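Local coordinates for protein putative histidinol-phosphate aminotransferase (Erwinia carotovora atroseptica, PDB 3LY1) that probably acts as a pyridoxal-phosphate-dependent aminotransferase of the histidinol-phosphate type, moving amino groups between substrates, at residues 97-102 / 118-123. Residues are numbered along the deposited sequence; the frame is centred on the assembly and turned at random. Where two conformers were deposited one is given.
Sequences IPELTY and KVKMLD. With PLP (pyridoxal-5'-phosphate), chain E; EDO (1,2-ethanediol), chain G.
E99, K118 and the selenomethionine M121 bury the most surface where two neighbouring strands run out into loops. The backbone sets their places: V119 N donates to I97 O at 2.9 Å, and E99 N donates to V119 O, also at 2.9 Å. P98 suits the step between, since I97 O and E99 N serve strand 115-119 in this parallel ladder and the proline's missing N-H costs no bond to that strand.

K118 runs out along I97 on the same face of the sheet, with its CG 3.8 Å from I97 CD1. Its extended chain thus gives methylenes to the isoleucine while carrying the ammonium to polar partners: NZ forms a salt bridge with E106 and donates to a water 2.8 Å away, which lies between it and E99 O. A glutamate suits the partly exposed rim, its CB against V119 O and its carboxylate beside K120. With CG anti to the backbone N (chi1 -179°) and the chain extended, E99 in the conformer modelled brings OE1 to 3.6 Å from K120 CA, but the carboxylate does not reach the amine of either K118 or K120.

These are the parallel strands 94-98 and 115-119 of a beta-alpha-beta unit, joined through helix 104-111, at one edge of the large mixed sheet of a PLP-dependent aminotransferase, 115-119 being its outermost strand in this chain.

Beyond the strands, M121 folds back, turning at its second and third torsions (-48° and -91°), which brings SE to 3.5 Å from P98 CB. Its CE reaches L100 O and its CG meets L100 CB. A long, flexible, apolar chain can follow the turn of the loop here, and F127 packs on both M121 and P98. The 97-102 segment then leads to Y102, where PLP C3 sits over the centre of the tyrosine ring, 3.7 Å from the ring plane.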
loop_
_atom_site.group_PDB
_atom_site.type_symbol
_atom_site.label_atom_id
_atom_site.label_comp_id
_atom_site.label_asym_id
_atom_site.label_seq_id
_atom_site.Cartn_x
_atom_site.Cartn_y
_atom_site.Cartn_z
ATOM N N ILE A 97 -19.936 4.757 15.930
ATOM C CA ILE A 97 -20.121 5.424 14.624
ATOM C C ILE A 97 -21.591 5.846 14.466
ATOM O O ILE A 97 -22.521 5.201 15.068
ATOM C CB ILE A 97 -19.764 4.506 13.411
ATOM C CG1 ILE A 97 -20.183 3.035 13.639
ATOM C CG2 ILE A 97 -18.221 4.588 13.062
ATOM C CD1 ILE A 97 -20.240 2.167 12.320
ATOM N N PRO A 98 -21.824 6.862 13.648
ATOM C CA PRO A 98 -23.147 7.156 13.087
ATOM C C PRO A 98 -23.584 5.985 12.228
ATOM O O PRO A 98 -22.733 5.314 11.647
ATOM C CB PRO A 98 -22.910 8.406 12.216
ATOM C CG PRO A 98 -21.597 8.952 12.657
ATOM C CD PRO A 98 -20.797 7.759 13.068
ATOM N N GLU A 99 -24.884 5.744 12.147
ATOM C CA GLU A 99 -25.396 4.571 11.464
ATOM C C GLU A 99 -25.091 4.656 9.964
ATOM O O GLU A 99 -24.910 3.613 9.314
ATOM C CB GLU A 99 -26.900 4.403 11.710
ATOM C CG GLU A 99 -27.489 3.177 11.051
ATOM C CD GLU A 99 -28.873 2.837 11.549
ATOM O OE1 GLU A 99 -29.458 3.633 12.327
ATOM O OE2 GLU A 99 -29.371 1.768 11.140
ATOM N N LEU A 100 -25.047 5.878 9.435
ATOM C CA LEU A 100 -24.852 6.136 7.988
ATOM C C LEU A 100 -23.556 6.937 7.769
ATOM O O LEU A 100 -23.508 8.168 7.908
ATOM C CB LEU A 100 -26.030 6.901 7.372
ATOM C CG LEU A 100 -26.007 7.150 5.829
ATOM C CD1 LEU A 100 -26.245 5.821 5.082
ATOM C CD2 LEU A 100 -27.038 8.211 5.378
ATOM N N THR A 101 -22.499 6.212 7.427
ATOM C CA THR A 101 -21.194 6.776 7.246
ATOM C C THR A 101 -20.306 5.865 6.365
ATOM O O THR A 101 -20.784 4.879 5.799
ATOM C CB THR A 101 -20.531 7.066 8.651
ATOM O OG1 THR A 101 -19.429 7.943 8.449
ATOM C CG2 THR A 101 -20.031 5.779 9.396
ATOM N N TYR A 102 -19.028 6.197 6.227
ATOM C CA TYR A 102 -18.097 5.408 5.412
ATOM C C TYR A 102 -17.798 4.071 6.110
ATOM O O TYR A 102 -17.380 4.060 7.281
ATOM C CB TYR A 102 -16.819 6.204 5.157
ATOM C CG TYR A 102 -15.908 5.569 4.135
ATOM C CD1 TYR A 102 -16.333 5.380 2.806
ATOM C CD2 TYR A 102 -14.633 5.153 4.483
ATOM C CE1 TYR A 102 -15.508 4.790 1.875
ATOM C CE2 TYR A 102 -13.807 4.552 3.565
ATOM C CZ TYR A 102 -14.234 4.387 2.256
ATOM O OH TYR A 102 -13.382 3.824 1.328
ATOM N N LYS A 118 -23.671 1.504 16.566
ATOM C CA LYS A 118 -24.152 2.475 15.604
ATOM C C LYS A 118 -25.243 3.324 16.244
ATOM O O LYS A 118 -26.137 2.789 16.915
ATOM C CB LYS A 118 -24.718 1.780 14.355
ATOM C CG LYS A 118 -23.681 1.142 13.472
ATOM C CD LYS A 118 -24.348 0.420 12.283
ATOM C CE LYS A 118 -23.332 -0.457 11.596
ATOM N NZ LYS A 118 -23.846 -0.985 10.315
ATOM N N VAL A 119 -25.139 4.636 16.062
ATOM C CA VAL A 119 -26.069 5.600 16.600
ATOM C C VAL A 119 -26.919 6.167 15.465
ATOM O O VAL A 119 -26.403 6.711 14.473
ATOM C CB VAL A 119 -25.322 6.747 17.333
ATOM C CG1 VAL A 119 -26.315 7.806 17.835
ATOM C CG2 VAL A 119 -24.462 6.163 18.461
ATOM N N LYS A 120 -28.230 6.021 15.622
ATOM C CA LYS A 120 -29.192 6.448 14.606
ATOM C C LYS A 120 -28.948 7.909 14.230
ATOM O O LYS A 120 -28.587 8.713 15.075
ATOM C CB LYS A 120 -30.614 6.216 15.121
ATOM C CG LYS A 120 -31.725 6.433 14.097
ATOM C CD LYS A 120 -33.122 6.271 14.732
ATOM C CE LYS A 120 -34.238 6.411 13.675
ATOM N NZ LYS A 120 -35.308 5.373 13.894
HETATM N N MSE A 121 -29.085 8.240 12.955
HETATM C CA MSE A 121 -28.975 9.627 12.524
HETATM C C MSE A 121 -30.161 10.456 13.066
HETATM O O MSE A 121 -31.235 9.905 13.363
HETATM C CB MSE A 121 -28.985 9.745 10.998
HETATM C CG MSE A 121 -27.939 8.883 10.273
HETATM SE SE MSE A 121 -26.129 8.963 10.948
HETATM C CE MSE A 121 -25.477 10.405 9.847
ATOM N N LEU A 122 -29.949 11.758 13.224
ATOM C CA LEU A 122 -31.039 12.670 13.577
ATOM C C LEU A 122 -31.985 12.758 12.398
ATOM O O LEU A 122 -31.634 12.332 11.291
ATOM C CB LEU A 122 -30.524 14.067 13.988
ATOM C CG LEU A 122 -29.728 14.045 15.306
ATOM C CD1 LEU A 122 -29.256 15.428 15.658
ATOM C CD2 LEU A 122 -30.516 13.426 16.480
ATOM N N ASP A 123 -33.170 13.323 12.651
ATOM C CA ASP A 123 -34.250 13.404 11.654
ATOM C C ASP A 123 -33.893 14.260 10.460
ATOM O O ASP A 123 -34.656 14.279 9.494
ATOM C CB ASP A 123 -35.607 13.881 12.272
ATOM C CG ASP A 123 -35.555 15.322 12.842
ATOM O OD1 ASP A 123 -34.685 16.132 12.413
ATOM O OD2 ASP A 123 -36.405 15.653 13.718
HETATM N N1 PLP E . -12.357 8.193 3.669
HETATM C C2 PLP E . -13.530 8.524 3.021
HETATM C C2A PLP E . -14.585 9.286 3.783
HETATM C C3 PLP E . -13.702 8.110 1.700
HETATM O O3 PLP E . -14.863 8.419 1.068
HETATM C C4 PLP E . -12.686 7.371 1.055
HETATM C C4A PLP E . -12.797 7.029 -0.408
HETATM O O4A PLP E . -13.846 6.507 -0.750
HETATM C C5 PLP E . -11.509 7.036 1.735
HETATM C C6 PLP E . -11.382 7.455 3.060
HETATM C C5A PLP E . -10.396 6.232 1.098
HETATM O O4P PLP E . -9.781 6.860 -0.043
HETATM P P PLP E . -8.243 6.614 -0.391
HETATM O O1P PLP E . -7.780 5.252 0.021
HETATM O O2P PLP E . -7.567 7.730 0.359
HETATM O O3P PLP E . -8.234 6.833 -1.896
HETATM C C1 EDO G . -21.235 2.468 8.325
HETATM O O1 EDO G . -20.416 1.391 8.807
HETATM C C2 EDO G . -22.076 2.134 7.076
HETATM O O2 EDO G . -23.229 3.034 6.978
HETATM O O HOH W 1 -25.201 1.093 9.096
#